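Local structure of protein pelota homolog (Archaeoglobus fulgidus, 3OBY) at residues Asp24-Arg29 / Leu304-Glu309; Met133-Glu138 / Arg226-Ile231; Val284-Asp289 / Lys314-Ser319. The protein probably recognises stalled ribosomes and cleaves the mRNA held in them, so that non-functional ribosomes can be released and damaged messages degraded. One frame throughout, in Å; residues are numbered along the deposited sequence.

Contact 1 of 3, residues Asp24-Arg29 / Leu304-Glu309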
# COMPACT_ATOMS: atom_id res chain seq x y z
N ASP A 24 3.68 6.19 -2.98
CA ASP A 24 5.03 5.90 -2.55
C ASP A 24 6.00 6.13 -3.69
O ASP A 24 6.98 6.86 -3.56
CB ASP A 24 5.14 4.45 -2.08
CG ASP A 24 4.45 4.18 -0.74
OD1 ASP A 24 4.23 2.99 -0.43
OD2 ASP A 24 4.14 5.15 -0.01
N LEU A 25 5.72 5.49 -4.82
CA LEU A 25 6.56 5.60 -6.00
C LEU A 25 6.74 7.06 -6.40
O LEU A 25 7.83 7.49 -6.77
CB LEU A 25 5.95 4.81 -7.15
CG LEU A 25 6.95 4.41 -8.24
CD1 LEU A 25 8.05 3.57 -7.63
CD2 LEU A 25 6.24 3.64 -9.35
N TRP A 26 5.66 7.83 -6.33
CA TRP A 26 5.70 9.24 -6.68
C TRP A 26 6.60 10.01 -5.70
O TRP A 26 7.37 10.88 -6.10
CB TRP A 26 4.29 9.83 -6.67
CG TRP A 26 4.25 11.24 -7.13
CD1 TRP A 26 4.22 11.69 -8.42
CD2 TRP A 26 4.32 12.41 -6.31
NE1 TRP A 26 4.26 13.06 -8.45
CE2 TRP A 26 4.32 13.53 -7.17
CE3 TRP A 26 4.38 12.62 -4.92
CZ2 TRP A 26 4.39 14.85 -6.70
CZ3 TRP A 26 4.45 13.93 -4.45
CH2 TRP A 26 4.45 15.03 -5.34
N HIS A 27 6.52 9.69 -4.41
CA HIS A 27 7.35 10.39 -3.43
C HIS A 27 8.82 10.05 -3.56
O HIS A 27 9.68 10.93 -3.47
CB HIS A 27 6.87 10.11 -2.00
CG HIS A 27 5.57 10.76 -1.65
ND1 HIS A 27 5.35 12.11 -1.79
CD2 HIS A 27 4.41 10.24 -1.17
CE1 HIS A 27 4.12 12.40 -1.41
NE2 HIS A 27 3.53 11.29 -1.02
N LEU A 28 9.12 8.78 -3.79
CA LEU A 28 10.50 8.32 -3.94
C LEU A 28 11.21 9.05 -5.07
O LEU A 28 12.40 9.33 -4.99
CB LEU A 28 10.52 6.81 -4.21
CG LEU A 28 10.14 5.86 -3.07
CD1 LEU A 28 9.93 4.46 -3.62
CD2 LEU A 28 11.23 5.86 -2.01
N ARG A 29 10.46 9.35 -6.13
CA ARG A 29 10.99 10.06 -7.30
C ARG A 29 11.55 11.43 -6.93
O ARG A 29 12.49 11.91 -7.57
CB ARG A 29 9.89 10.21 -8.36
CG ARG A 29 10.32 10.92 -9.63
CD ARG A 29 10.31 12.42 -9.47
NE ARG A 29 10.80 13.12 -10.66
CZ ARG A 29 12.06 13.54 -10.85
NH1 ARG A 29 12.98 13.34 -9.92
NH2 ARG A 29 12.38 14.19 -11.96
N LEU A 304 1.76 20.71 -9.27
CA LEU A 304 0.46 20.88 -8.64
C LEU A 304 0.47 20.04 -7.39
O LEU A 304 0.17 20.53 -6.30
CB LEU A 304 -0.65 20.42 -9.60
CG LEU A 304 -2.08 20.38 -9.07
CD1 LEU A 304 -2.48 21.75 -8.58
CD2 LEU A 304 -3.01 19.90 -10.16
N LEU A 305 0.83 18.76 -7.54
CA LEU A 305 0.88 17.83 -6.42
C LEU A 305 1.82 18.28 -5.29
O LEU A 305 1.47 18.15 -4.12
CB LEU A 305 1.26 16.43 -6.91
CG LEU A 305 0.12 15.58 -7.48
CD1 LEU A 305 -0.50 16.25 -8.70
CD2 LEU A 305 0.66 14.19 -7.84
N ARG A 306 2.99 18.81 -5.64
CA ARG A 306 3.94 19.28 -4.63
C ARG A 306 3.29 20.43 -3.88
O ARG A 306 3.34 20.49 -2.65
CB ARG A 306 5.23 19.79 -5.26
CG ARG A 306 5.88 18.86 -6.28
CD ARG A 306 6.93 19.62 -7.09
NE ARG A 306 7.28 18.94 -8.34
CZ ARG A 306 7.93 19.51 -9.35
NH1 ARG A 306 8.29 20.79 -9.26
NH2 ARG A 306 8.19 18.83 -10.45
N GLU A 307 2.68 21.35 -4.63
CA GLU A 307 2.04 22.52 -4.05
C GLU A 307 0.88 22.18 -3.13
O GLU A 307 0.68 22.84 -2.11
CB GLU A 307 1.56 23.47 -5.16
CG GLU A 307 2.71 24.21 -5.83
CD GLU A 307 2.25 25.21 -6.88
OE1 GLU A 307 3.12 25.90 -7.44
OE2 GLU A 307 1.04 25.29 -7.14
N VAL A 308 0.12 21.15 -3.47
CA VAL A 308 -0.99 20.75 -2.60
C VAL A 308 -0.44 20.32 -1.25
O VAL A 308 -0.92 20.75 -0.21
CB VAL A 308 -1.80 19.60 -3.21
CG1 VAL A 308 -2.69 18.97 -2.15
CG2 VAL A 308 -2.65 20.11 -4.37
N GLU A 309 0.58 19.46 -1.29
CA GLU A 309 1.19 18.96 -0.06
C GLU A 309 1.86 20.10 0.69
O GLU A 309 1.66 20.25 1.89
CB GLU A 309 2.22 17.86 -0.38
CG GLU A 309 1.63 16.64 -1.10
CD GLU A 309 2.59 15.45 -1.18
OE1 GLU A 309 3.81 15.66 -1.35
OE2 GLU A 309 2.11 14.31 -1.10
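W26 reaches across to L305, R306 and E309, its indole lying between two helices whose short axes stay 12.4 Å apart. The side chain starts with CB lying against I317 of the neighbouring strand 314-318. With CG anti to the backbone N (chi1 -175°), the ring system then runs straight out toward helix 301-310. At the five-membered ring, CD2 of L305 sits over one face, 4.0 Å from its centroid and 26° off the normal, a CH-pi contact. NE1 of W26 is hydrogen-bonded to OD1 of D302, on helix 301-310 ahead of L305. Further along, CZ2 of W26 meets CB of L305 at 3.5 Å. At the far corner CH2 of W26 comes 4.2 Å from CG of R306, whose guanidinium turns off to a salt bridge with D300. CZ3 of W26 has OE1 of E309 at its edge, 3.6 Å away, with the carboxylate nearly perpendicular to the indole.

The helices meet almost at right angles (94°). Helix 22-31 belongs to the N-terminal domain, which has the Sm fold, and helix 301-310 to eRF1 domain 3, making this an inter-domain joint. F30 meets the indole edge-to-face, and F72 of strand 63-72 lies against it with the two rings nearly parallel.

Beside W26, H27 turns the edge of its imidazole to the carboxylate of E309, the two planes nearly coplanar. The pair is modelled too close to be read in detail, and the angle at NE2 is poor for a hydrogen bond.

Contact 2 of 3, residues Met133-Glu138 / Arg226-Ile231; sequences MLTIEE and RGFIEI
The helix meets the strand through a glycine: CA of G227 lies 4.2 Å from CG2 of T135, a spacing consistent with the absence of a side chain. One residue on, F228 swings its ring back toward the strand. CE1 of F228 is 3.9 Å from CG2 of T135, the two side chains crossing at about a right angle, while CD1 of F228 packs on CB of M133 at 3.8 Å. The sulfur of M133 stands obliquely to the phenyl ring, 5.2 Å from its centroid, a Met-aromatic contact, and also touches CG2 of I231 at 3.5 Å as the two chains slide past each other.

This is helix-on-sheet packing in an alpha/beta arrangement: helix 224-233 takes the M133 and T135 face of the mixed sheet, and helix 172-183 the face of L134 and I136. In T135, chi1 of 49° puts OG1 between the backbone N and carbonyl carbon, where it is hydrogen-bonded to G224 N and V142 O, and leaves the methyl to the helix. Between the two segments the packing is thus apolar and sulfur-aromatic, while the T135 hydroxyl adds a polar tie to G224 at the start of the helix.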
# COMPACT_ATOMS: atom_id res chain seq x y z
N MET A 133 -3.88 -15.35 11.95
CA MET A 133 -3.72 -16.50 11.09
C MET A 133 -4.20 -17.75 11.82
O MET A 133 -3.86 -17.96 12.99
CB MET A 133 -2.27 -16.66 10.68
CG MET A 133 -1.83 -15.72 9.57
SD MET A 133 -0.09 -15.89 9.24
CE MET A 133 0.43 -14.15 9.10
N LEU A 134 -4.98 -18.57 11.13
CA LEU A 134 -5.52 -19.80 11.69
C LEU A 134 -5.28 -20.99 10.79
O LEU A 134 -5.80 -21.06 9.68
CB LEU A 134 -7.02 -19.66 11.92
CG LEU A 134 -7.71 -20.99 12.26
CD1 LEU A 134 -7.49 -21.30 13.72
CD2 LEU A 134 -9.20 -20.89 11.96
N THR A 135 -4.48 -21.94 11.27
CA THR A 135 -4.22 -23.15 10.51
C THR A 135 -5.14 -24.19 11.13
O THR A 135 -5.18 -24.33 12.35
CB THR A 135 -2.77 -23.60 10.65
OG1 THR A 135 -2.40 -23.61 12.03
CG2 THR A 135 -1.85 -22.66 9.88
N ILE A 136 -5.89 -24.90 10.30
CA ILE A 136 -6.83 -25.89 10.81
C ILE A 136 -6.89 -27.15 9.97
O ILE A 136 -6.77 -27.13 8.74
CB ILE A 136 -8.25 -25.29 10.89
CG1 ILE A 136 -9.16 -26.21 11.72
CG2 ILE A 136 -8.82 -25.12 9.50
CD1 ILE A 136 -10.57 -25.66 11.91
N GLU A 137 -7.08 -28.27 10.66
CA GLU A 137 -7.18 -29.58 10.05
C GLU A 137 -8.10 -30.35 10.99
O GLU A 137 -8.27 -29.95 12.14
CB GLU A 137 -5.81 -30.24 9.99
CG GLU A 137 -5.30 -30.74 11.33
CD GLU A 137 -3.84 -31.15 11.27
OE1 GLU A 137 -3.48 -31.96 10.39
OE2 GLU A 137 -3.06 -30.67 12.12
N GLU A 138 -8.68 -31.44 10.51
CA GLU A 138 -9.59 -32.24 11.33
C GLU A 138 -9.16 -32.35 12.79
O GLU A 138 -8.07 -32.81 13.09
CB GLU A 138 -9.74 -33.66 10.76
CG GLU A 138 -10.73 -33.79 9.62
CD GLU A 138 -11.13 -35.24 9.36
OE1 GLU A 138 -10.24 -36.06 9.05
OE2 GLU A 138 -12.33 -35.56 9.48
N ARG A 226 4.95 -24.05 10.91
CA ARG A 226 5.24 -24.26 9.50
C ARG A 226 4.30 -23.43 8.64
O ARG A 226 4.73 -22.68 7.77
CB ARG A 226 5.07 -25.74 9.16
CG ARG A 226 6.32 -26.59 9.37
CD ARG A 226 7.10 -26.67 8.07
NE ARG A 226 6.32 -27.38 7.06
CZ ARG A 226 6.54 -27.31 5.75
NH1 ARG A 226 7.53 -26.57 5.27
NH2 ARG A 226 5.77 -28.00 4.91
N GLY A 227 3.00 -23.57 8.91
CA GLY A 227 1.98 -22.85 8.17
C GLY A 227 2.14 -21.34 8.17
O GLY A 227 2.14 -20.71 7.11
N PHE A 228 2.27 -20.75 9.35
CA PHE A 228 2.42 -19.30 9.45
C PHE A 228 3.59 -18.84 8.59
O PHE A 228 3.48 -17.83 7.89
CB PHE A 228 2.65 -18.88 10.91
CG PHE A 228 1.56 -19.34 11.85
CD1 PHE A 228 0.24 -19.41 11.43
CD2 PHE A 228 1.86 -19.67 13.16
CE1 PHE A 228 -0.78 -19.80 12.31
CE2 PHE A 228 0.86 -20.06 14.05
CZ PHE A 228 -0.47 -20.12 13.62
N ILE A 229 4.68 -19.59 8.63
CA ILE A 229 5.86 -19.25 7.84
C ILE A 229 5.54 -19.27 6.36
O ILE A 229 5.96 -18.39 5.61
CB ILE A 229 7.02 -20.23 8.09
CG1 ILE A 229 7.39 -20.25 9.58
CG2 ILE A 229 8.24 -19.83 7.26
CD1 ILE A 229 7.71 -18.88 10.14
N GLU A 230 4.79 -20.28 5.93
CA GLU A 230 4.43 -20.38 4.52
C GLU A 230 3.47 -19.26 4.14
O GLU A 230 3.55 -18.70 3.04
CB GLU A 230 3.79 -21.73 4.21
CG GLU A 230 3.52 -21.90 2.73
CD GLU A 230 4.78 -21.71 1.89
OE1 GLU A 230 4.65 -21.53 0.66
OE2 GLU A 230 5.89 -21.74 2.46
N ILE A 231 2.56 -18.93 5.05
CA ILE A 231 1.61 -17.86 4.79
C ILE A 231 2.41 -16.60 4.47
O ILE A 231 2.19 -15.96 3.44
CB ILE A 231 0.71 -17.56 6.03
CG1 ILE A 231 -0.11 -18.80 6.41
CG2 ILE A 231 -0.22 -16.40 5.73
CD1 ILE A 231 -1.10 -19.24 5.36

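Contact 3 of 3, residues Val284-Asp289 / Lys314-Ser319; sequences VLLVAD and KVVIMS
L285 and V287 are stitched to strand 314-318 by a regular parallel ladder that runs on to D289. L285 N donates to K314 O at 2.8 Å, V316 N to L285 O, V287 N to V316 O at 2.9 Å, M318 N to V287 O, and D289 N to M318 O. The axes of the short strands are 17° from parallel.

The middle is buried and close. On one face CD2 of L286 lies alongside V316, 3.7 Å from its CB, and meets CE of M318 at 4.1 Å. On the other face V287 and I317 stand side by side, pointing the same way. The chi1 of 69° in V287 swings CG1 between its own N and carbonyl carbon, within 3.7 Å of CG1 of I317. The D289 end is just as close: its carboxylate carbon CG rests 3.5 Å from CA of S319. Their polar ends have other partners, OD1 of D289 taking T320 N and OG of the partly exposed S319 bonded to E321 N. An alanine in place of D289 is likely to leave the T320 amide without this acceptor and to strip the cover from S319 CA, letting the turn after the strand move.

K314 is the loose side, partly exposed, its chain leading away from the partner strand.

Two helices link the strands in a beta-alpha-beta connection, and one, 301-310, packs against L285 and V315. Helices 236-262 and 323-330 cover L286 and M318, strand 334-338 pairs with the other edge of strand 282-288, and helix 22-31 lies against I317.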
# COMPACT_ATOMS: atom_id res chain seq x y z
N VAL A 284 -7.73 17.26 0.04
CA VAL A 284 -7.32 15.99 -0.52
C VAL A 284 -7.43 16.01 -2.02
O VAL A 284 -8.52 16.17 -2.56
CB VAL A 284 -8.22 14.84 -0.00
CG1 VAL A 284 -7.68 13.51 -0.47
CG2 VAL A 284 -8.30 14.89 1.51
N LEU A 285 -6.29 15.85 -2.70
CA LEU A 285 -6.23 15.83 -4.16
C LEU A 285 -6.28 14.38 -4.62
O LEU A 285 -5.44 13.58 -4.22
CB LEU A 285 -4.93 16.47 -4.66
CG LEU A 285 -4.79 16.52 -6.19
CD1 LEU A 285 -5.78 17.52 -6.77
CD2 LEU A 285 -3.37 16.92 -6.56
N LEU A 286 -7.26 14.04 -5.46
CA LEU A 286 -7.39 12.68 -5.97
C LEU A 286 -7.01 12.67 -7.45
O LEU A 286 -7.52 13.45 -8.23
CB LEU A 286 -8.83 12.19 -5.82
CG LEU A 286 -9.50 12.27 -4.45
CD1 LEU A 286 -10.91 11.69 -4.60
CD2 LEU A 286 -8.70 11.50 -3.40
N VAL A 287 -6.11 11.77 -7.86
CA VAL A 287 -5.68 11.75 -9.26
C VAL A 287 -5.49 10.35 -9.83
O VAL A 287 -5.01 9.45 -9.15
CB VAL A 287 -4.36 12.56 -9.45
CG1 VAL A 287 -3.19 11.85 -8.78
CG2 VAL A 287 -4.10 12.80 -10.92
N ALA A 288 -5.87 10.18 -11.09
CA ALA A 288 -5.73 8.89 -11.77
C ALA A 288 -4.35 8.80 -12.40
O ALA A 288 -3.86 9.75 -13.00
CB ALA A 288 -6.81 8.72 -12.83
N ASP A 289 -3.72 7.64 -12.26
CA ASP A 289 -2.38 7.45 -12.80
C ASP A 289 -2.30 7.81 -14.28
O ASP A 289 -1.33 8.44 -14.71
CB ASP A 289 -1.89 6.02 -12.53
CG ASP A 289 -2.74 4.97 -13.22
OD1 ASP A 289 -3.91 5.23 -13.53
OD2 ASP A 289 -2.21 3.85 -13.44
N LYS A 314 -3.26 16.43 1.04
CA LYS A 314 -2.85 15.06 0.82
C LYS A 314 -3.09 14.67 -0.63
O LYS A 314 -4.11 15.03 -1.23
CB LYS A 314 -3.64 14.11 1.74
CG LYS A 314 -3.20 12.65 1.66
CD LYS A 314 -4.20 11.74 2.37
CE LYS A 314 -3.61 10.35 2.64
NZ LYS A 314 -3.02 9.71 1.43
N VAL A 315 -2.14 13.94 -1.21
CA VAL A 315 -2.28 13.49 -2.59
C VAL A 315 -2.62 12.00 -2.57
O VAL A 315 -2.07 11.24 -1.79
CB VAL A 315 -0.97 13.68 -3.40
CG1 VAL A 315 -1.19 13.24 -4.84
CG2 VAL A 315 -0.52 15.14 -3.33
N VAL A 316 -3.54 11.60 -3.44
CA VAL A 316 -3.94 10.20 -3.54
C VAL A 316 -3.93 9.80 -5.02
O VAL A 316 -4.78 10.23 -5.80
CB VAL A 316 -5.35 9.97 -2.96
CG1 VAL A 316 -5.82 8.57 -3.27
CG2 VAL A 316 -5.34 10.19 -1.44
N ILE A 317 -2.94 8.99 -5.41
CA ILE A 317 -2.84 8.56 -6.79
C ILE A 317 -3.43 7.17 -6.94
O ILE A 317 -2.90 6.20 -6.39
CB ILE A 317 -1.37 8.51 -7.28
CG1 ILE A 317 -0.68 9.85 -7.02
CG2 ILE A 317 -1.33 8.21 -8.78
CD1 ILE A 317 0.78 9.85 -7.34
N MET A 318 -4.53 7.08 -7.68
CA MET A 318 -5.21 5.81 -7.91
C MET A 318 -4.86 5.25 -9.27
O MET A 318 -4.75 5.98 -10.25
CB MET A 318 -6.73 6.00 -7.81
CG MET A 318 -7.19 6.85 -6.62
SD MET A 318 -8.98 6.96 -6.59
CE MET A 318 -9.26 7.83 -5.09
N SER A 319 -4.68 3.94 -9.32
CA SER A 319 -4.35 3.26 -10.57
C SER A 319 -5.59 2.87 -11.34
O SER A 319 -6.46 2.18 -10.82
CB SER A 319 -3.55 2.00 -10.28
OG SER A 319 -3.50 1.18 -11.43

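Contacts 1 and 3 form one continuous block, their centres 10 Å apart. L305 connects them directly, its CD1 lying 3.6 Å from CD2 of L285, and E309 CG comes 3.4 Å from V315 CG2. The strand pair 284-289/314-319 is thus the floor on which the W26 joint between the Sm-fold domain and eRF1 domain 3 is built. Contact 2 is separate: its centre lies 40 Å from that of contact 1 and 37 Å from that of contact 3, with nearest atoms about 19 and 23 Å away, across the chain's centre. The endoribonuclease activity probably resides in the N-terminal domain, and segment 24-29 of contact 1 lies in that domain.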